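Local structure of aminopeptidase (Aneurinibacillus sp. AM-1, 5IB9) at residues 249-254 with 390-395; 327-332 with 396-401. The protein is probably a zinc-dependent aminopeptidase of family M28 that removes amino acids from the N-terminal end of peptides and carries a protease-associated domain. All blocks are in the same frame, centred on the assembly; numbering follows the deposited sequence.

Interaction 1: 249-254 with 390-395; sequences LELARV and DIVGSA. With ZN (zinc ion), chain D.
Helix 238-256 and helix 382-400 of the M28 peptidase domain come together at Leu251 and Gly393, whose CA atoms lie 6.2 Å apart. This helix-helix contact is buried but small, about 113 Å² over both sides, and no hydrogen bond crosses it. Leu251 directs its CB toward the other helix, and its two methyls divide the contact: CD2 lies 3.7 Å from Gly393 CA, while CD1 meets Val392 CG1 at 3.9 Å, the two side chains crossing at about a right angle. With CG anti to the carbonyl carbon (chi1 -68°), the branch carries both methyls onto Gly393. A CB on residue 393 would fall 2.7 Å from Leu251 CD2, a clash, so the absence of a side chain permits the close approach. Cut back to alanine, Leu251 would probably leave Gly393 CA and Val392 CG1 without their apolar partner and a gap between the helices. One turn apart on the first helix, Arg253 grips Glu250 side-on in a salt bridge, NH2 to OE2 at 2.8 Å; Asp14 and Asn17 also bind this carboxylate. On the second helix Asp390 O accepts from both N and OG of Ser394. The Asp390 carboxylate, hydrogen-bonded through OD1 to Thr13, shares with Asp386 a zinc distinct from those at the inhibitor pocket: Asp390 OD2 binds it at 1.9 Å.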
ATOM      1  N   LEU A 249      -9.900  -3.860  24.460  1.00  9.30           N
ATOM      2  CA  LEU A 249     -11.270  -4.418  24.586  1.00  9.29           C
ATOM      3  C   LEU A 249     -11.914  -3.892  25.847  1.00  9.65           C
ATOM      4  O   LEU A 249     -13.041  -3.483  25.794  1.00 11.62           O
ATOM      5  CB  LEU A 249     -11.183  -5.956  24.570  1.00 10.48           C
ATOM      6  CG  LEU A 249     -10.923  -6.609  23.254  1.00  9.86           C
ATOM      7  CD1 LEU A 249     -10.794  -8.116  23.484  1.00 11.73           C
ATOM      8  CD2 LEU A 249     -12.131  -6.338  22.304  1.00 13.01           C
ATOM      9  N   GLU A 250     -11.146  -3.929  26.948  1.00 10.39           N
ATOM     10  CA  GLU A 250     -11.750  -3.557  28.215  1.00 11.83           C
ATOM     11  C   GLU A 250     -12.157  -2.073  28.190  1.00 12.25           C
ATOM     12  O   GLU A 250     -13.208  -1.660  28.721  1.00 11.94           O
ATOM     13  CB  GLU A 250     -10.882  -3.972  29.372  1.00 10.96           C
ATOM     14  CG  GLU A 250     -11.529  -3.596  30.764  1.00 13.04           C
ATOM     15  CD  GLU A 250     -12.890  -4.211  31.111  1.00 15.77           C
ATOM     16  OE1 GLU A 250     -13.447  -5.102  30.429  1.00 15.58           O
ATOM     17  OE2 GLU A 250     -13.429  -3.690  32.127  1.00 14.49           O
ATOM     18  N   LEU A 251     -11.308  -1.194  27.640  1.00 11.13           N
ATOM     19  CA  LEU A 251     -11.669   0.188  27.600  1.00  9.75           C
ATOM     20  C   LEU A 251     -12.852   0.372  26.640  1.00  8.89           C
ATOM     21  O   LEU A 251     -13.729   1.263  26.874  1.00 11.50           O
ATOM     22  CB  LEU A 251     -10.499   1.143  27.165  1.00  9.83           C
ATOM     23  CG  LEU A 251      -9.433   1.138  28.292  1.00  8.61           C
ATOM     24  CD1 LEU A 251      -8.291   1.972  27.781  1.00 10.73           C
ATOM     25  CD2 LEU A 251      -9.948   1.700  29.611  1.00 11.93           C
ATOM     26  N   ALA A 252     -12.920  -0.425  25.540  1.00  9.45           N
ATOM     27  CA  ALA A 252     -14.147  -0.275  24.708  1.00  9.77           C
ATOM     28  C   ALA A 252     -15.395  -0.692  25.539  1.00 12.07           C
ATOM     29  O   ALA A 252     -16.375  -0.036  25.388  1.00 12.45           O
ATOM     30  CB  ALA A 252     -14.049  -1.201  23.513  1.00 10.45           C
ATOM     31  N   ARG A 253     -15.326  -1.718  26.387  1.00 12.18           N
ATOM     32  CA  ARG A 253     -16.486  -2.103  27.186  1.00 13.53           C
ATOM     33  C   ARG A 253     -16.782  -1.003  28.146  1.00 12.45           C
ATOM     34  O   ARG A 253     -17.949  -0.562  28.302  1.00 13.23           O
ATOM     35  CB  ARG A 253     -16.120  -3.339  27.913  1.00 11.05           C
ATOM     36  CG  ARG A 253     -17.372  -3.926  28.678  1.00 12.56           C
ATOM     37  CD  ARG A 253     -16.995  -5.112  29.575  1.00 14.25           C
ATOM     38  NE  ARG A 253     -16.325  -4.566  30.744  1.00 15.13           N
ATOM     39  CZ  ARG A 253     -16.904  -3.927  31.747  1.00 16.07           C
ATOM     40  NH1 ARG A 253     -18.249  -3.866  31.775  1.00 18.42           N
ATOM     41  NH2 ARG A 253     -16.125  -3.368  32.719  1.00 17.35           N
ATOM     42  N   VAL A 254     -15.753  -0.476  28.800  1.00 11.76           N
ATOM     43  CA  VAL A 254     -16.005   0.651  29.761  1.00 11.26           C
ATOM     44  C   VAL A 254     -16.673   1.825  29.088  1.00 14.27           C
ATOM     45  O   VAL A 254     -17.659   2.379  29.630  1.00 14.33           O
ATOM     46  CB  VAL A 254     -14.663   1.090  30.430  1.00 11.17           C
ATOM     47  CG1 VAL A 254     -14.850   2.447  31.196  1.00 14.15           C
ATOM     48  CG2 VAL A 254     -14.253  -0.003  31.413  1.00 13.63           C
ATOM     49  N   ASP A 390      -6.736   2.080  33.840  1.00 10.05           N
ATOM     50  CA  ASP A 390      -7.247   3.306  34.502  1.00 10.37           C
ATOM     51  C   ASP A 390      -6.613   4.543  33.924  1.00 10.78           C
ATOM     52  O   ASP A 390      -7.260   5.547  33.734  1.00 10.28           O
ATOM     53  CB  ASP A 390      -6.894   3.169  36.014  1.00 12.26           C
ATOM     54  CG  ASP A 390      -7.687   2.164  36.707  1.00 14.12           C
ATOM     55  OD1 ASP A 390      -8.745   1.762  36.257  1.00 14.93           O
ATOM     56  OD2 ASP A 390      -7.194   1.758  37.778  1.00 13.02           O
ATOM     57  N   ILE A 391      -5.279   4.552  33.705  1.00 10.80           N
ATOM     58  CA  ILE A 391      -4.578   5.751  33.232  1.00 11.04           C
ATOM     59  C   ILE A 391      -4.993   6.103  31.753  1.00  8.51           C
ATOM     60  O   ILE A 391      -5.336   7.269  31.430  1.00 11.32           O
ATOM     61  CB  ILE A 391      -3.113   5.603  33.387  1.00 11.13           C
ATOM     62  CG1 ILE A 391      -2.675   5.698  34.878  1.00 12.85           C
ATOM     63  CG2 ILE A 391      -2.330   6.659  32.593  1.00 13.04           C
ATOM     64  CD1 ILE A 391      -1.266   5.154  35.192  1.00 13.66           C
ATOM     65  N   VAL A 392      -4.928   5.096  30.868  1.00 10.14           N
ATOM     66  CA  VAL A 392      -5.226   5.337  29.450  1.00  9.79           C
ATOM     67  C   VAL A 392      -6.739   5.682  29.363  1.00  9.95           C
ATOM     68  O   VAL A 392      -7.106   6.562  28.624  1.00 10.49           O
ATOM     69  CB  VAL A 392      -4.755   4.180  28.590  1.00 11.14           C
ATOM     70  CG1 VAL A 392      -5.293   4.333  27.124  1.00 11.36           C
ATOM     71  CG2 VAL A 392      -3.269   4.188  28.540  1.00 12.69           C
ATOM     72  N   GLY A 393      -7.540   4.910  30.063  1.00 10.40           N
ATOM     73  CA  GLY A 393      -8.978   5.229  29.940  1.00 10.22           C
ATOM     74  C   GLY A 393      -9.305   6.606  30.486  1.00 10.40           C
ATOM     75  O   GLY A 393     -10.169   7.282  29.906  1.00 11.19           O
ATOM     76  N   SER A 394      -8.720   6.981  31.642  1.00 10.25           N
ATOM     77  CA  SER A 394      -8.964   8.365  32.163  1.00 10.62           C
ATOM     78  C   SER A 394      -8.407   9.450  31.283  1.00 11.64           C
ATOM     79  O   SER A 394      -9.047  10.505  31.182  1.00 13.38           O
ATOM     80  CB  SER A 394      -8.369   8.518  33.565  1.00 12.71           C
ATOM     81  OG  SER A 394      -9.089   7.554  34.400  1.00 13.60           O
ATOM     82  N   ALA A 395      -7.258   9.162  30.610  1.00 10.70           N
ATOM     83  CA  ALA A 395      -6.681  10.128  29.653  1.00 10.52           C
ATOM     84  C   ALA A 395      -7.637  10.302  28.476  1.00 10.97           C
ATOM     85  O   ALA A 395      -7.926  11.457  28.099  1.00 10.40           O
ATOM     86  CB  ALA A 395      -5.300   9.686  29.124  1.00 11.91           C
TER
HETATM   87 ZN    ZN D1003      -7.998   0.445  38.979  1.00 16.35          ZN
HETATM   88  O   HOH W   1      -9.769  -0.026  39.016  1.00 15.24           O
HETATM   89  O   HOH W   2      -7.177   0.534  40.908  1.00 16.40           O
HETATM   90  O   HOH W   3      -7.674   1.736  40.977  1.00 19.65           O

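Interaction 2: 327-332 with 396-401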
ATOM      1  N   GLY A 327      -1.981  11.584  29.069  1.00 10.82           N
ATOM      2  CA  GLY A 327      -1.488  10.442  29.851  1.00 11.42           C
ATOM      3  C   GLY A 327      -0.840  10.983  31.124  1.00 10.66           C
ATOM      4  O   GLY A 327      -1.137  10.406  32.223  1.00 11.55           O
ATOM      5  N   ALA A 328      -0.080  12.080  31.019  1.00 10.27           N
ATOM      6  CA  ALA A 328       0.547  12.641  32.217  1.00 11.43           C
ATOM      7  C   ALA A 328      -0.473  13.201  33.116  1.00 12.27           C
ATOM      8  O   ALA A 328      -0.351  13.039  34.367  1.00 12.01           O
ATOM      9  CB  ALA A 328       1.589  13.714  31.868  1.00 13.14           C
ATOM     10  N   ALA A 329      -1.498  13.875  32.635  1.00 13.30           N
ATOM     11  CA  ALA A 329      -2.540  14.482  33.472  1.00 12.92           C
ATOM     12  C   ALA A 329      -3.274  13.358  34.226  1.00 13.93           C
ATOM     13  O   ALA A 329      -3.340  13.370  35.441  1.00 13.66           O
ATOM     14  CB  ALA A 329      -3.596  15.229  32.654  1.00 14.10           C
ATOM     15  N   ALA A 330      -3.691  12.326  33.518  1.00 11.06           N
ATOM     16  CA  ALA A 330      -4.447  11.240  34.171  1.00 11.51           C
ATOM     17  C   ALA A 330      -3.528  10.584  35.157  1.00 11.94           C
ATOM     18  O   ALA A 330      -3.985  10.338  36.293  1.00 12.95           O
ATOM     19  CB  ALA A 330      -4.940  10.195  33.113  1.00 10.58           C
ATOM     20  N   SER A 331      -2.304  10.247  34.808  1.00 10.20           N
ATOM     21  CA  SER A 331      -1.446   9.654  35.812  1.00 10.37           C
ATOM     22  C   SER A 331      -1.294  10.538  37.025  1.00 12.44           C
ATOM     23  O   SER A 331      -1.235  10.021  38.159  1.00 12.79           O
ATOM     24  CB  SER A 331      -0.119   9.235  35.161  1.00 11.12           C
ATOM     25  OG  SER A 331       0.669   8.520  36.163  1.00 13.96           O
ATOM     26  N   SER A 332      -1.146  11.829  36.862  1.00 11.27           N
ATOM     27  CA  SER A 332      -0.884  12.659  38.027  1.00 11.80           C
ATOM     28  C   SER A 332      -2.029  12.580  39.002  1.00 13.79           C
ATOM     29  O   SER A 332      -1.797  12.774  40.240  1.00 14.55           O
ATOM     30  CB  SER A 332      -0.558  14.049  37.494  1.00 14.30           C
ATOM     31  OG  SER A 332      -1.808  14.700  37.247  1.00 14.82           O
ATOM     32  N   VAL A 396      -8.146   9.180  27.958  1.00  9.28           N
ATOM     33  CA  VAL A 396      -9.067   9.271  26.843  1.00  8.99           C
ATOM     34  C   VAL A 396     -10.379   9.987  27.298  1.00 10.18           C
ATOM     35  O   VAL A 396     -10.884  10.864  26.608  1.00 11.59           O
ATOM     36  CB  VAL A 396      -9.378   7.916  26.290  1.00 11.64           C
ATOM     37  CG1 VAL A 396     -10.630   7.926  25.310  1.00 11.23           C
ATOM     38  CG2 VAL A 396      -8.112   7.324  25.559  1.00 10.56           C
ATOM     39  N   TYR A 397     -10.858   9.597  28.484  1.00 10.62           N
ATOM     40  CA  TYR A 397     -12.149  10.188  28.890  1.00 13.24           C
ATOM     41  C   TYR A 397     -12.010  11.620  29.270  1.00 12.90           C
ATOM     42  O   TYR A 397     -12.999  12.384  29.232  1.00 13.19           O
ATOM     43  CB  TYR A 397     -12.606   9.395  30.107  1.00 13.61           C
ATOM     44  CG  TYR A 397     -14.004   9.715  30.568  1.00 16.35           C
ATOM     45  CD1 TYR A 397     -15.079   9.480  29.717  1.00 15.21           C
ATOM     46  CD2 TYR A 397     -14.216  10.153  31.832  1.00 15.99           C
ATOM     47  CE1 TYR A 397     -16.442   9.683  30.164  1.00 16.49           C
ATOM     48  CE2 TYR A 397     -15.559  10.394  32.271  1.00 16.45           C
ATOM     49  CZ  TYR A 397     -16.616  10.184  31.443  1.00 17.36           C
ATOM     50  OH  TYR A 397     -17.954  10.453  31.938  1.00 17.80           O
ATOM     51  N   GLN A 398     -10.803  12.080  29.655  1.00 11.22           N
ATOM     52  CA  GLN A 398     -10.647  13.506  29.912  1.00 12.76           C
ATOM     53  C   GLN A 398     -11.096  14.310  28.651  1.00 12.86           C
ATOM     54  O   GLN A 398     -11.675  15.387  28.751  1.00 14.80           O
ATOM     55  CB  GLN A 398      -9.204  13.862  30.210  1.00 11.23           C
ATOM     56  CG  GLN A 398      -8.928  15.394  30.518  1.00 12.55           C
ATOM     57  CD  GLN A 398      -7.680  15.619  31.314  1.00 12.20           C
ATOM     58  OE1 GLN A 398      -7.148  14.685  31.966  1.00 14.51           O
ATOM     59  NE2 GLN A 398      -7.151  16.844  31.256  1.00 19.52           N
ATOM     60  N   ALA A 399     -10.803  13.775  27.453  1.00 13.21           N
ATOM     61  CA  ALA A 399     -11.297  14.429  26.204  1.00 12.80           C
ATOM     62  C   ALA A 399     -12.676  13.882  25.856  1.00 11.81           C
ATOM     63  O   ALA A 399     -13.592  14.720  25.485  1.00 13.60           O
ATOM     64  CB  ALA A 399     -10.272  14.131  25.019  1.00 11.47           C
ATOM     65  N   ALA A 400     -12.989  12.587  26.003  1.00 11.23           N
ATOM     66  CA  ALA A 400     -14.205  12.060  25.403  1.00 12.61           C
ATOM     67  C   ALA A 400     -15.430  12.373  26.258  1.00 12.97           C
ATOM     68  O   ALA A 400     -16.583  12.259  25.767  1.00 14.37           O
ATOM     69  CB  ALA A 400     -14.150  10.562  25.174  1.00 14.32           C
ATOM     70  N   ARG A 401     -15.231  12.660  27.564  1.00 12.85           N
ATOM     71  CA  ARG A 401     -16.481  12.990  28.403  1.00 15.10           C
ATOM     72  C   ARG A 401     -17.170  14.230  27.847  1.00 15.19           C
ATOM     73  O   ARG A 401     -16.606  15.129  27.288  1.00 15.40           O
ATOM     74  CB  ARG A 401     -16.063  13.193  29.857  1.00 15.80           C
ATOM     75  CG  ARG A 401     -15.242  14.485  30.076  1.00 18.63           C
ATOM     76  CD  ARG A 401     -14.639  14.210  31.511  1.00 29.80           C
ATOM     77  NE  ARG A 401     -14.820  15.366  32.347  1.00 39.92           N
ATOM     78  CZ  ARG A 401     -13.872  16.246  32.615  1.00 43.56           C
ATOM     79  NH1 ARG A 401     -12.647  16.087  32.116  1.00 50.35           N
ATOM     80  NH2 ARG A 401     -14.137  17.287  33.382  1.00 40.76           N
TER
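Gln398 reaches across from helix 382-400 and sets its carboxamide against the methyl group of Ala329 on helix 322-334, packing two helices of the M28 peptidase fold against each other. Both residues direct their CB toward the opposing helix, but the reach comes from the glutamine: CG is anti to the backbone N (chi1 -179°) and the chain stays extended beyond it (chi2 157°). Gln398 OE1 thereby comes 3.7 Å from Ala329 CB, with NE2 of the same amide 4.1 Å from that methyl carbon. These are van der Waals contacts, and no hydrogen bond joins the two segments. The polar atoms of the amide find partners beyond them: OE1 accepts from Arg333 NH1, further along helix 322-334, and NE2 donates to Val406 O. Bonds to both OE1 and NE2 probably hold the carboxamide in one rotation, and they tie it to the helix it touches as well as to the chain after helix 382-400. The nearest CA atoms, of Ala330 and Gln398, are 7.9 Å apart, and only 70 Å² is buried. Around this contact, Val396 and Ala400 pack on Leu264 of strand 263-269, Tyr397 touches Gln8 and Ile9 of helix 6-10, and Ala330 rests on Ser394 and Ala395 of helix 382-400.

In the fold
Helix 382-400 is common to both contacts: residues 390-395 meet helix 238-256 in interaction 1, and residues 396-401 meet helix 322-334 in interaction 2. Their centres are 10 Å apart, and they touch directly, Ala330 CB lying 3.4 Å from Ile391 O. Although the touching residues are buried in both, the centres lie about 21 and 25 Å from the centre of the chain, so neither is at its middle. Interaction 1 is apolar where the helices meet, with metal binding on the same helix turn; interaction 2 brings an amide against a methyl group, the amide's hydrogen bonds being made outside the two segments.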